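Local atomic coordinates of gamma-resorcylate decarboxylase (Polaromonas, PDB entry 4QRO), a protein that probably catalyses the manganese-dependent decarboxylation of gamma-resorcylate (2,6-dihydroxybenzoate) to resorcinol, as a member of the amidohydrolase superfamily. Residues 277-282 with 311-316; 153-158 with 209-214; 97-102 with 111-116; 63-68 with 126-131. One frame throughout, in Å; residues are numbered along the deposited sequence. Where two conformers were deposited one is given.

Contact 1 (277-282 with 311-316)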
loop_
_atom_site.group_PDB
_atom_site.type_symbol
_atom_site.label_atom_id
_atom_site.label_comp_id
_atom_site.label_asym_id
_atom_site.label_seq_id
_atom_site.Cartn_x
_atom_site.Cartn_y
_atom_site.Cartn_z
ATOM N N ILE A 277 -14.951 -4.315 -3.355
ATOM C CA ILE A 277 -15.714 -3.178 -3.874
ATOM C C ILE A 277 -16.786 -3.588 -4.895
ATOM O O ILE A 277 -17.711 -2.809 -5.164
ATOM C CB ILE A 277 -14.762 -2.083 -4.418
ATOM C CG1 ILE A 277 -15.472 -0.717 -4.489
ATOM C CG2 ILE A 277 -14.207 -2.446 -5.794
ATOM C CD1 ILE A 277 -14.594 0.440 -4.946
ATOM N N GLY A 278 -16.630 -4.774 -5.499
ATOM C CA GLY A 278 -17.603 -5.335 -6.434
ATOM C C GLY A 278 -17.281 -5.012 -7.890
ATOM O O GLY A 278 -16.713 -3.948 -8.195
ATOM N N ALA A 279 -17.658 -5.929 -8.774
ATOM C CA ALA A 279 -17.321 -5.847 -10.192
ATOM C C ALA A 279 -17.988 -4.681 -10.891
ATOM O O ALA A 279 -17.523 -4.256 -11.957
ATOM C CB ALA A 279 -17.668 -7.140 -10.918
ATOM N N ASP A 280 -19.064 -4.161 -10.329
ATOM C CA ASP A 280 -19.742 -2.967 -10.896
ATOM C C ASP A 280 -18.883 -1.715 -10.852
ATOM O O ASP A 280 -19.178 -0.760 -11.561
ATOM C CB ASP A 280 -21.037 -2.633 -10.124
ATOM C CG ASP A 280 -22.161 -3.633 -10.374
ATOM O OD1 ASP A 280 -22.067 -4.417 -11.312
ATOM O OD2 ASP A 280 -23.146 -3.630 -9.615
ATOM N N ARG A 281 -17.843 -1.708 -10.015
ATOM C CA ARG A 281 -16.959 -0.537 -9.838
ATOM C C ARG A 281 -15.539 -0.776 -10.328
ATOM O O ARG A 281 -14.623 -0.021 -9.992
ATOM C CB ARG A 281 -16.951 -0.088 -8.373
ATOM C CG ARG A 281 -18.305 0.444 -7.950
ATOM C CD ARG A 281 -18.346 1.027 -6.555
ATOM N NE ARG A 281 -19.614 1.709 -6.359
ATOM C CZ ARG A 281 -19.778 3.021 -6.463
ATOM N NH1 ARG A 281 -18.737 3.814 -6.712
ATOM N NH2 ARG A 281 -20.981 3.543 -6.276
ATOM N N ILE A 282 -15.366 -1.803 -11.158
ATOM C CA ILE A 282 -14.086 -2.143 -11.747
ATOM C C ILE A 282 -14.153 -1.962 -13.273
ATOM O O ILE A 282 -15.092 -2.408 -13.911
ATOM C CB ILE A 282 -13.657 -3.567 -11.339
ATOM C CG1 ILE A 282 -13.556 -3.609 -9.805
ATOM C CG2 ILE A 282 -12.289 -3.889 -11.912
ATOM C CD1 ILE A 282 -13.304 -4.986 -9.227
ATOM N N LYS A 311 -18.008 -8.749 -19.287
ATOM C CA LYS A 311 -18.649 -7.685 -20.102
ATOM C C LYS A 311 -18.798 -6.354 -19.352
ATOM O O LYS A 311 -18.573 -5.300 -19.929
ATOM C CB LYS A 311 -20.006 -8.149 -20.623
ATOM C CG LYS A 311 -19.918 -9.291 -21.624
ATOM C CD LYS A 311 -21.305 -9.841 -21.963
ATOM C CE LYS A 311 -21.190 -11.102 -22.806
ATOM N NZ LYS A 311 -22.523 -11.623 -23.210
ATOM N N LYS A 312 -19.146 -6.394 -18.063
ATOM C CA LYS A 312 -19.293 -5.186 -17.291
ATOM C C LYS A 312 -17.952 -4.473 -17.144
ATOM O O LYS A 312 -17.823 -3.288 -17.440
ATOM C CB LYS A 312 -19.869 -5.469 -15.906
ATOM C CG LYS A 312 -21.348 -5.754 -15.937
ATOM C CD LYS A 312 -21.776 -6.678 -14.814
ATOM C CE LYS A 312 -21.768 -5.956 -13.505
ATOM N NZ LYS A 312 -21.916 -6.924 -12.384
ATOM N N ILE A 313 -16.941 -5.206 -16.702
ATOM C CA ILE A 313 -15.621 -4.615 -16.513
ATOM C C ILE A 313 -14.989 -4.213 -17.854
ATOM O O ILE A 313 -14.310 -3.205 -17.918
ATOM C CB ILE A 313 -14.673 -5.573 -15.740
ATOM C CG1 ILE A 313 -15.241 -5.799 -14.335
ATOM C CG2 ILE A 313 -13.265 -5.002 -15.656
ATOM C CD1 ILE A 313 -14.517 -6.880 -13.531
ATOM N N GLY A 314 -15.249 -4.992 -18.905
ATOM C CA GLY A 314 -14.693 -4.764 -20.230
ATOM C C GLY A 314 -15.236 -3.495 -20.870
ATOM O O GLY A 314 -14.475 -2.727 -21.493
ATOM N N TRP A 315 -16.531 -3.268 -20.715
ATOM C CA TRP A 315 -17.181 -2.110 -21.354
ATOM C C TRP A 315 -18.477 -1.614 -20.720
ATOM O O TRP A 315 -18.761 -0.432 -20.766
ATOM C CB TRP A 315 -17.432 -2.393 -22.839
ATOM C CG TRP A 315 -18.244 -3.619 -23.142
ATOM C CD1 TRP A 315 -17.764 -4.874 -23.447
ATOM C CD2 TRP A 315 -19.677 -3.714 -23.215
ATOM N NE1 TRP A 315 -18.810 -5.735 -23.676
ATOM C CE2 TRP A 315 -19.992 -5.059 -23.526
ATOM C CE3 TRP A 315 -20.726 -2.803 -23.022
ATOM C CZ2 TRP A 315 -21.320 -5.511 -23.672
ATOM C CZ3 TRP A 315 -22.052 -3.257 -23.156
ATOM C CH2 TRP A 315 -22.329 -4.597 -23.475
ATOM N N GLY A 316 -19.302 -2.501 -20.175
ATOM C CA GLY A 316 -20.578 -2.055 -19.600
ATOM C C GLY A 316 -20.475 -0.974 -18.540
ATOM O O GLY A 316 -21.225 0.008 -18.592
#

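Contact 2 (153-158 with 209-214)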
loop_
_atom_site.group_PDB
_atom_site.type_symbol
_atom_site.label_atom_id
_atom_site.label_comp_id
_atom_site.label_asym_id
_atom_site.label_seq_id
_atom_site.Cartn_x
_atom_site.Cartn_y
_atom_site.Cartn_z
ATOM N N THR A 153 -17.938 22.095 -8.587
ATOM C CA THR A 153 -18.014 22.195 -10.048
ATOM C C THR A 153 -17.957 20.795 -10.699
ATOM O O THR A 153 -18.754 20.489 -11.579
ATOM C CB THR A 153 -16.915 23.145 -10.608
ATOM O OG1 THR A 153 -17.140 24.472 -10.110
ATOM C CG2 THR A 153 -16.934 23.195 -12.099
ATOM N N VAL A 154 -17.042 19.946 -10.236
ATOM C CA VAL A 154 -16.952 18.567 -10.728
ATOM C C VAL A 154 -18.296 17.864 -10.561
ATOM O O VAL A 154 -18.790 17.272 -11.519
ATOM C CB VAL A 154 -15.835 17.728 -10.014
ATOM C CG1 VAL A 154 -15.873 16.284 -10.486
ATOM C CG2 VAL A 154 -14.439 18.301 -10.256
ATOM N N GLN A 155 -18.899 17.955 -9.369
ATOM C CA GLN A 155 -20.196 17.296 -9.116
ATOM C C GLN A 155 -21.328 17.894 -9.967
ATOM O O GLN A 155 -22.167 17.162 -10.484
ATOM C CB GLN A 155 -20.577 17.366 -7.638
ATOM C CG GLN A 155 -21.802 16.540 -7.281
ATOM C CD GLN A 155 -22.309 16.809 -5.873
ATOM O OE1 GLN A 155 -22.287 15.919 -5.020
ATOM N NE2 GLN A 155 -22.746 18.041 -5.615
ATOM N N ALA A 156 -21.328 19.215 -10.138
ATOM C CA ALA A 156 -22.356 19.871 -10.971
ATOM C C ALA A 156 -22.268 19.433 -12.435
ATOM O O ALA A 156 -23.284 19.166 -13.068
ATOM C CB ALA A 156 -22.244 21.384 -10.861
ATOM N N LEU A 157 -21.047 19.335 -12.963
ATOM C CA LEU A 157 -20.813 18.816 -14.316
ATOM C C LEU A 157 -21.120 17.328 -14.407
ATOM O O LEU A 157 -21.414 16.817 -15.495
ATOM C CB LEU A 157 -19.359 19.078 -14.757
ATOM C CG LEU A 157 -18.996 20.547 -14.941
ATOM C CD1 LEU A 157 -17.494 20.711 -15.107
ATOM C CD2 LEU A 157 -19.765 21.134 -16.131
ATOM N N ASP A 158 -21.032 16.640 -13.262
ATOM C CA ASP A 158 -21.284 15.203 -13.174
ATOM C C ASP A 158 -20.375 14.389 -14.106
ATOM O O ASP A 158 -20.834 13.520 -14.862
ATOM C CB ASP A 158 -22.770 14.883 -13.427
ATOM C CG ASP A 158 -23.129 13.440 -13.070
ATOM O OD1 ASP A 158 -22.465 12.833 -12.197
ATOM O OD2 ASP A 158 -24.075 12.903 -13.677
ATOM N N TYR A 209 -20.244 16.667 -1.026
ATOM C CA TYR A 209 -20.518 16.419 -2.445
ATOM C C TYR A 209 -20.632 14.903 -2.656
ATOM O O TYR A 209 -19.736 14.274 -3.212
ATOM C CB TYR A 209 -19.417 17.026 -3.330
ATOM C CG TYR A 209 -19.155 18.457 -3.001
ATOM C CD1 TYR A 209 -20.153 19.437 -3.181
ATOM C CD2 TYR A 209 -17.934 18.851 -2.496
ATOM C CE1 TYR A 209 -19.913 20.764 -2.845
ATOM C CE2 TYR A 209 -17.686 20.167 -2.157
ATOM C CZ TYR A 209 -18.671 21.120 -2.331
ATOM O OH TYR A 209 -18.386 22.411 -1.994
ATOM N N PRO A 210 -21.741 14.307 -2.207
ATOM C CA PRO A 210 -21.843 12.846 -2.216
ATOM C C PRO A 210 -21.978 12.166 -3.578
ATOM O O PRO A 210 -21.851 10.942 -3.647
ATOM C CB PRO A 210 -23.097 12.580 -1.350
ATOM C CG PRO A 210 -23.896 13.836 -1.442
ATOM C CD PRO A 210 -22.883 14.939 -1.513
ATOM N N ALA A 211 -22.245 12.919 -4.642
ATOM C CA ALA A 211 -22.340 12.351 -6.008
ATOM C C ALA A 211 -21.011 12.337 -6.806
ATOM O O ALA A 211 -20.978 11.875 -7.964
ATOM C CB ALA A 211 -23.440 13.063 -6.802
ATOM N N LEU A 212 -19.916 12.803 -6.198
ATOM C CA LEU A 212 -18.604 12.752 -6.869
ATOM C C LEU A 212 -18.206 11.318 -7.203
ATOM O O LEU A 212 -18.506 10.373 -6.441
ATOM C CB LEU A 212 -17.497 13.342 -5.991
ATOM C CG LEU A 212 -17.521 14.852 -5.765
ATOM C CD1 LEU A 212 -16.458 15.222 -4.746
ATOM C CD2 LEU A 212 -17.347 15.600 -7.085
ATOM N N LYS A 213 -17.501 11.185 -8.326
ATOM C CA LYS A 213 -16.952 9.918 -8.776
ATOM C C LYS A 213 -15.449 10.041 -8.987
ATOM O O LYS A 213 -15.005 10.827 -9.823
ATOM C CB LYS A 213 -17.657 9.550 -10.071
ATOM C CG LYS A 213 -19.173 9.424 -9.866
ATOM C CD LYS A 213 -19.888 8.963 -11.124
ATOM C CE LYS A 213 -21.376 9.288 -11.079
ATOM N NZ LYS A 213 -22.002 9.212 -12.428
ATOM N N ILE A 214 -14.672 9.276 -8.210
ATOM C CA ILE A 214 -13.221 9.291 -8.314
ATOM C C ILE A 214 -12.770 7.933 -8.863
ATOM O O ILE A 214 -13.258 6.876 -8.433
ATOM C CB ILE A 214 -12.557 9.547 -6.938
ATOM C CG1 ILE A 214 -13.233 10.714 -6.203
ATOM C CG2 ILE A 214 -11.042 9.725 -7.080
ATOM C CD1 ILE A 214 -13.124 12.068 -6.864
HETATM O O HOH W 1 -20.597 13.640 -10.163
HETATM O O HOH W 2 -20.219 10.735 -13.856
#

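Contact 3 (97-102 with 111-116)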
loop_
_atom_site.group_PDB
_atom_site.type_symbol
_atom_site.label_atom_id
_atom_site.label_comp_id
_atom_site.label_asym_id
_atom_site.label_seq_id
_atom_site.Cartn_x
_atom_site.Cartn_y
_atom_site.Cartn_z
ATOM N N GLY A 97 -11.779 12.192 -24.698
ATOM C CA GLY A 97 -10.703 12.809 -23.907
ATOM C C GLY A 97 -11.033 13.031 -22.422
ATOM O O GLY A 97 -12.170 13.279 -22.063
ATOM N N PHE A 98 -10.009 12.903 -21.576
ATOM C CA PHE A 98 -9.975 13.464 -20.220
ATOM C C PHE A 98 -9.195 14.808 -20.240
ATOM O O PHE A 98 -8.160 14.943 -20.909
ATOM C CB PHE A 98 -9.235 12.559 -19.225
ATOM C CG PHE A 98 -10.007 11.331 -18.762
ATOM C CD1 PHE A 98 -11.343 11.395 -18.413
ATOM C CD2 PHE A 98 -9.343 10.120 -18.607
ATOM C CE1 PHE A 98 -12.017 10.266 -17.970
ATOM C CE2 PHE A 98 -10.005 8.988 -18.161
ATOM C CZ PHE A 98 -11.348 9.064 -17.843
ATOM N N ALA A 99 -9.685 15.762 -19.465
ATOM C CA ALA A 99 -9.054 17.049 -19.271
ATOM C C ALA A 99 -7.780 16.965 -18.460
ATOM O O ALA A 99 -7.755 16.323 -17.394
ATOM C CB ALA A 99 -10.030 17.974 -18.545
ATOM N N ALA A 100 -6.750 17.656 -18.946
ATOM C CA ALA A 100 -5.641 18.115 -18.127
ATOM C C ALA A 100 -6.034 19.423 -17.420
ATOM O O ALA A 100 -6.623 20.344 -18.032
ATOM C CB ALA A 100 -4.401 18.310 -19.007
ATOM N N LEU A 101 -5.738 19.517 -16.128
ATOM C CA LEU A 101 -6.172 20.668 -15.332
ATOM C C LEU A 101 -5.059 21.333 -14.514
ATOM O O LEU A 101 -4.208 20.653 -13.915
ATOM C CB LEU A 101 -7.295 20.291 -14.373
ATOM C CG LEU A 101 -8.570 19.719 -14.952
ATOM C CD1 LEU A 101 -9.432 19.238 -13.792
ATOM C CD2 LEU A 101 -9.302 20.753 -15.822
ATOM N N PRO A 102 -5.065 22.676 -14.475
ATOM C CA PRO A 102 -4.076 23.391 -13.704
ATOM C C PRO A 102 -4.549 23.501 -12.273
ATOM O O PRO A 102 -5.068 24.535 -11.869
ATOM C CB PRO A 102 -4.036 24.768 -14.398
ATOM C CG PRO A 102 -5.437 24.971 -14.875
ATOM C CD PRO A 102 -5.894 23.598 -15.292
ATOM N N ARG A 111 -12.591 26.394 -14.231
ATOM C CA ARG A 111 -12.935 27.023 -15.533
ATOM C C ARG A 111 -12.511 26.144 -16.712
ATOM O O ARG A 111 -13.249 26.001 -17.707
ATOM C CB ARG A 111 -12.281 28.409 -15.695
ATOM C CG ARG A 111 -12.905 29.550 -14.910
ATOM C CD ARG A 111 -12.289 30.870 -15.367
ATOM N NE ARG A 111 -12.044 31.810 -14.273
ATOM C CZ ARG A 111 -12.956 32.619 -13.737
ATOM N NH1 ARG A 111 -12.610 33.439 -12.750
ATOM N NH2 ARG A 111 -14.212 32.617 -14.173
ATOM N N GLU A 112 -11.309 25.571 -16.629
ATOM C CA GLU A 112 -10.836 24.716 -17.711
ATOM C C GLU A 112 -11.644 23.421 -17.809
ATOM O O GLU A 112 -11.873 22.931 -18.905
ATOM C CB GLU A 112 -9.336 24.419 -17.601
ATOM C CG GLU A 112 -8.785 23.532 -18.718
ATOM C CD GLU A 112 -8.824 24.182 -20.107
ATOM O OE1 GLU A 112 -9.421 25.266 -20.263
ATOM O OE2 GLU A 112 -8.261 23.610 -21.071
ATOM N N LEU A 113 -12.064 22.859 -16.675
ATOM C CA LEU A 113 -12.894 21.674 -16.708
ATOM C C LEU A 113 -14.249 21.987 -17.344
ATOM O O LEU A 113 -14.754 21.208 -18.146
ATOM C CB LEU A 113 -13.085 21.069 -15.320
ATOM C CG LEU A 113 -13.881 19.740 -15.355
ATOM C CD1 LEU A 113 -13.153 18.648 -16.138
ATOM C CD2 LEU A 113 -14.178 19.286 -13.942
ATOM N N GLU A 114 -14.834 23.128 -16.994
ATOM C CA GLU A 114 -16.074 23.553 -17.646
ATOM C C GLU A 114 -15.887 23.661 -19.162
ATOM O O GLU A 114 -16.687 23.105 -19.895
ATOM C CB GLU A 114 -16.595 24.864 -17.060
ATOM C CG GLU A 114 -17.156 24.712 -15.652
ATOM C CD GLU A 114 -17.871 25.958 -15.177
ATOM O OE1 GLU A 114 -17.183 26.883 -14.691
ATOM O OE2 GLU A 114 -19.117 26.003 -15.290
ATOM N N ARG A 115 -14.805 24.294 -19.606
ATOM C CA ARG A 115 -14.508 24.446 -21.042
ATOM C C ARG A 115 -14.308 23.092 -21.720
ATOM O O ARG A 115 -14.865 22.847 -22.790
ATOM C CB ARG A 115 -13.285 25.338 -21.283
ATOM C CG ARG A 115 -13.094 25.736 -22.748
ATOM C CD ARG A 115 -11.854 26.602 -22.976
ATOM N NE ARG A 115 -10.635 25.799 -22.906
ATOM C CZ ARG A 115 -10.013 25.205 -23.929
ATOM N NH1 ARG A 115 -10.446 25.329 -25.181
ATOM N NH2 ARG A 115 -8.922 24.474 -23.693
ATOM N N CYS A 116 -13.533 22.207 -21.091
ATOM C CA CYS A 116 -13.315 20.878 -21.653
ATOM C C CYS A 116 -14.599 20.058 -21.809
ATOM O O CYS A 116 -14.768 19.389 -22.826
ATOM C CB CYS A 116 -12.288 20.110 -20.816
ATOM S SG CYS A 116 -10.591 20.663 -21.069
#

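Contact 4 (63-68 with 126-131)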
loop_
_atom_site.group_PDB
_atom_site.type_symbol
_atom_site.label_atom_id
_atom_site.label_comp_id
_atom_site.label_asym_id
_atom_site.label_seq_id
_atom_site.Cartn_x
_atom_site.Cartn_y
_atom_site.Cartn_z
ATOM N N ALA A 63 3.345 16.059 -15.990
ATOM C CA ALA A 63 2.865 17.115 -16.910
ATOM C C ALA A 63 2.412 18.380 -16.168
ATOM O O ALA A 63 3.233 19.047 -15.518
ATOM C CB ALA A 63 1.777 16.567 -17.834
ATOM N N VAL A 64 1.121 18.693 -16.190
ATOM C CA VAL A 64 0.644 19.978 -15.669
ATOM C C VAL A 64 0.856 20.103 -14.166
ATOM O O VAL A 64 1.083 21.200 -13.664
ATOM C CB VAL A 64 -0.825 20.242 -16.071
ATOM C CG1 VAL A 64 -1.357 21.524 -15.455
ATOM C CG2 VAL A 64 -0.935 20.306 -17.594
ATOM N N GLN A 65 0.853 18.978 -13.458
ATOM C CA GLN A 65 1.016 18.989 -12.008
ATOM C C GLN A 65 2.408 19.388 -11.511
ATOM O O GLN A 65 2.600 19.631 -10.289
ATOM C CB GLN A 65 0.644 17.629 -11.437
ATOM C CG GLN A 65 -0.859 17.432 -11.314
ATOM C CD GLN A 65 -1.589 17.370 -12.633
ATOM O OE1 GLN A 65 -1.457 16.406 -13.351
ATOM N NE2 GLN A 65 -2.394 18.407 -12.949
ATOM N N ALA A 66 3.374 19.409 -12.436
ATOM C CA ALA A 66 4.746 19.773 -12.118
ATOM C C ALA A 66 5.076 21.199 -12.631
ATOM O O ALA A 66 6.191 21.644 -12.518
ATOM C CB ALA A 66 5.718 18.750 -12.706
ATOM N N ILE A 67 4.105 21.918 -13.169
ATOM C CA ILE A 67 4.368 23.270 -13.654
ATOM C C ILE A 67 4.034 24.282 -12.541
ATOM O O ILE A 67 2.872 24.595 -12.270
ATOM C CB ILE A 67 3.603 23.535 -14.945
ATOM C CG1 ILE A 67 4.054 22.532 -16.039
ATOM C CG2 ILE A 67 3.794 25.002 -15.369
ATOM C CD1 ILE A 67 3.175 22.596 -17.273
ATOM N N ALA A 68 5.076 24.800 -11.913
ATOM C CA ALA A 68 4.933 25.510 -10.643
ATOM C C ALA A 68 4.412 26.927 -10.800
ATOM O O ALA A 68 3.882 27.504 -9.857
ATOM C CB ALA A 68 6.236 25.499 -9.906
ATOM N N LEU A 126 -8.266 13.967 -15.752
ATOM C CA LEU A 126 -7.215 13.132 -15.180
ATOM C C LEU A 126 -6.126 14.033 -14.640
ATOM O O LEU A 126 -5.659 14.947 -15.317
ATOM C CB LEU A 126 -6.663 12.123 -16.192
ATOM C CG LEU A 126 -5.618 11.133 -15.609
ATOM C CD1 LEU A 126 -5.777 9.719 -16.178
ATOM C CD2 LEU A 126 -4.196 11.630 -15.807
ATOM N N VAL A 127 -5.736 13.772 -13.399
ATOM C CA VAL A 127 -4.770 14.594 -12.691
ATOM C C VAL A 127 -3.747 13.712 -11.975
ATOM O O VAL A 127 -4.110 12.745 -11.315
ATOM C CB VAL A 127 -5.475 15.522 -11.681
ATOM C CG1 VAL A 127 -4.477 16.226 -10.762
ATOM C CG2 VAL A 127 -6.371 16.521 -12.413
ATOM N N ASN A 128 -2.475 14.091 -12.084
ATOM C CA ASN A 128 -1.388 13.281 -11.602
ATOM C C ASN A 128 -1.014 13.643 -10.189
ATOM O O ASN A 128 0.050 14.237 -9.916
ATOM C CB ASN A 128 -0.206 13.381 -12.549
ATOM C CG ASN A 128 -0.581 13.033 -13.980
ATOM O OD1 ASN A 128 -1.027 11.911 -14.271
ATOM N ND2 ASN A 128 -0.413 14.005 -14.889
ATOM N N GLY A 129 -1.893 13.265 -9.274
ATOM C CA GLY A 129 -1.623 13.478 -7.869
ATOM C C GLY A 129 -1.487 14.950 -7.517
ATOM O O GLY A 129 -2.074 15.823 -8.174
ATOM N N PHE A 130 -0.693 15.230 -6.484
ATOM C CA PHE A 130 -0.542 16.592 -5.983
ATOM C C PHE A 130 0.055 17.549 -6.998
ATOM O O PHE A 130 0.766 17.149 -7.939
ATOM C CB PHE A 130 0.340 16.608 -4.725
ATOM C CG PHE A 130 1.756 16.151 -4.965
ATOM C CD1 PHE A 130 2.724 17.039 -5.415
ATOM C CD2 PHE A 130 2.130 14.837 -4.710
ATOM C CE1 PHE A 130 4.024 16.618 -5.649
ATOM C CE2 PHE A 130 3.426 14.412 -4.937
ATOM C CZ PHE A 130 4.379 15.297 -5.408
ATOM N N SER A 131 -0.186 18.836 -6.763
ATOM C CA SER A 131 0.400 19.888 -7.588
ATOM C C SER A 131 1.528 20.640 -6.878
ATOM O O SER A 131 1.538 20.809 -5.643
ATOM C CB SER A 131 -0.679 20.882 -8.007
ATOM O OG SER A 131 -1.604 20.268 -8.846
HETATM O O HOH W 3 -1.915 20.870 -11.487
HETATM O O HOH W 4 -4.217 17.238 -15.343
#

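Contact 1 (277-282 with 311-316)
Ile-313 carries the apolar part of this contact, running alongside Ile-282 with the two branched chains aimed in a common direction. The two CG2 methyls meet at 4.0 Å, and CD1 of Ile-313 reaches CB of Ala-279 at 4.1 Å. With CG1 of Ile-313 anti to its own carbonyl carbon (chi1 -63°), the longer branch runs in between the loop carbonyls, 3.4 Å from Ile-282 O and 3.6 Å from Ala-279 O. The same helix residue also makes a CA-H...O contact, Ile-313 CA to Ile-282 O at 3.5 Å with 148° at the hydrogen. Cutting Ile-313 back to alanine is likely to leave a gap beside Ala-279 and Ile-282, because the atoms touching their side chains all lie beyond CB. At the solvent side, charge joins the segments: Lys-312 bends at chi3 to bring NZ to Asp-280 in a salt bridge, although the position of Asp-280 OD1 is doubtful. Asp-309, one turn earlier on the helix, forms a second salt bridge with NZ. Asn-317 then offers its ND2 to the oxygens of both Ala-279 and Ile-282, tying the 3-10 turn to the helix. The loop leads from helix 267-276 into strand 282-283, the last strand of the amidohydrolase barrel; Ile-282 also rests on Leu-270, Ala-273 and Ile-274 of that helix, while helix 307-321 packs across the start of the strand and bonds through Gly-314 to Ile-5 of strand 4-11.

Contact 2 (153-158 with 209-214)
Gln-155 reaches out from helix 148-157 and accepts the backbone N-H of Ala-211: OE1 to N is 3.0 Å, with 156° at the hydrogen. The donor sits in the carbonyl plane on a lone pair of OE1. The amide nitrogen NE2 lies at the edge of the Tyr-209 ring, 3.8 Å from CD1, with amide and ring planes almost perpendicular. An extended chain, with CG anti to the backbone N (chi1 -172°), carries the amide this far from the helix. A leucine in its place would probably leave the Ala-211 N-H without its acceptor and the Tyr-209 to Leu-212 turn less firmly tied to the helix. Below the amide, Leu-212 turns CD2 onto the helix, 3.7 Å from Gln-155 CB and 3.8 Å from Val-154 CG1. Farther out the contact is wet: one water donates to both Asp-158 OD1 and Ala-211 O, another links Asp-158 O to Lys-213 NZ. The direct salt bridge from Asp-158 OD1 to Lys-213 NZ is long at 3.7 Å; OD2 is paired with Lys-323. Asn-256 holds the type I turn in place, its ND2 binding the oxygens of Pro-210 and Leu-212. Here the helix preceding strand 161-164 meets the entry to strand 214-216, its parallel neighbour in the barrel, and Val-154 also packs on Leu-113 of helix 106-118.

Contact 3 (97-102 with 111-116)
Glu-112 OE2 is gripped twice, by Arg-115 NH2 at 2.8 Å on its syn lone pair and by Asn-81 ND2 of helix 70-90. The contact belongs to a beta-alpha unit of the amidohydrolase barrel: the chain leaves strand 95-97, passes through 97-102 and returns as helix 106-118 against its own exit. Arg-115 holds the carboxylate side-on, adding NE to Glu-112 OE1 at 3.0 Å and 174°; both oxygens lie near the guanidinium plane, OE1 met 26° out of the carboxylate plane, and the two bonds fix the rotation of the acid. Asp-82 takes NH1 of the same arginine in a further salt bridge, so one guanidinium is shared by two carboxylates. Below its carboxylate Glu-112 is used as an apolar chain. CG, anti to the backbone N (chi1 -180°), passes Leu-101 CD2 at 4.0 Å, and the bend at chi2 then swings the acid away toward Arg-115. Asn-81 also donates to Ala-100 O, so one amide bridges the loop and the helix side chain. The rest is hydrophobic. Leu-101 lays CD2 on the helix backbone at Leu-113, 3.6 Å from N and 3.8 Å from CB, and Phe-150 of helix 148-157 backs it. Ala-99 points its methyl at the helix one turn on, where Leu-113 CD1 lies 4.0 Å from its CB and Cys-116 SG closes in at 3.7 Å from that same carbon.

Contact 4 (63-68 with 126-131)
The amide of Gln-65 is met on one face by Val-127, whose CG1 stands over CD at 3.6 Å, and from that same side by the backbone N of Asn-128. This N-H gives the contact its hydrogen bond, 2.8 Å to Gln-65 OE1 and 165° at the hydrogen, yet it arrives 57° out of the carbonyl plane. The amide of Asn-128 crosses that of Gln-65, the planes 50° apart. A bend at chi2 folds the glutamine beneath the turn, where CB lies 3.5 Å from Phe-130 O. At the other end of the amide, NE2 donates to two waters: one, at 2.9 Å from NE2, is shared with Ser-131 OG, which also bonds Tyr-142, and the other donates to Leu-126 O. A CA-H...O contact, Ser-131 CA to Gln-65 O at 3.5 Å, adds a backbone link. Asn-128 centres an inverse gamma turn where the chain leaves the barrel sheet, and its side chain is about 6 Å from the bound 2-nitroresorcinol and about 7 Å from the manganese. Val-127 is backbone-bonded to His-164, a manganese ligand, and the Gln-65 amide satisfies the N-H of the next residue, consistent with a buried polar second shell to the metal site.

Overall arrangement
Contacts 3 and 4 are buried, contact 1 is buried apart from a charged pair at its solvent side, and contact 2 is partly open and watered. Contacts 3 and 4 adjoin: loop 97-102 of contact 3 borders the strand of contact 4, with Ala-99 O probably bonded to Leu-126 N, and contact 3 lies within the chain loop that contact 4 closes. Contacts 2 and 3 share an interface between helices 148-157 and 106-118, where Leu-157 packs on Leu-113 and Thr-153 on Glu-114. Contact 1 stands apart, about 28 Å centre to centre from contact 4 across the middle of the chain. Contacts 1 and 2 join helices to loops entering strands; contact 4, nearest the manganese, relies on amides and waters.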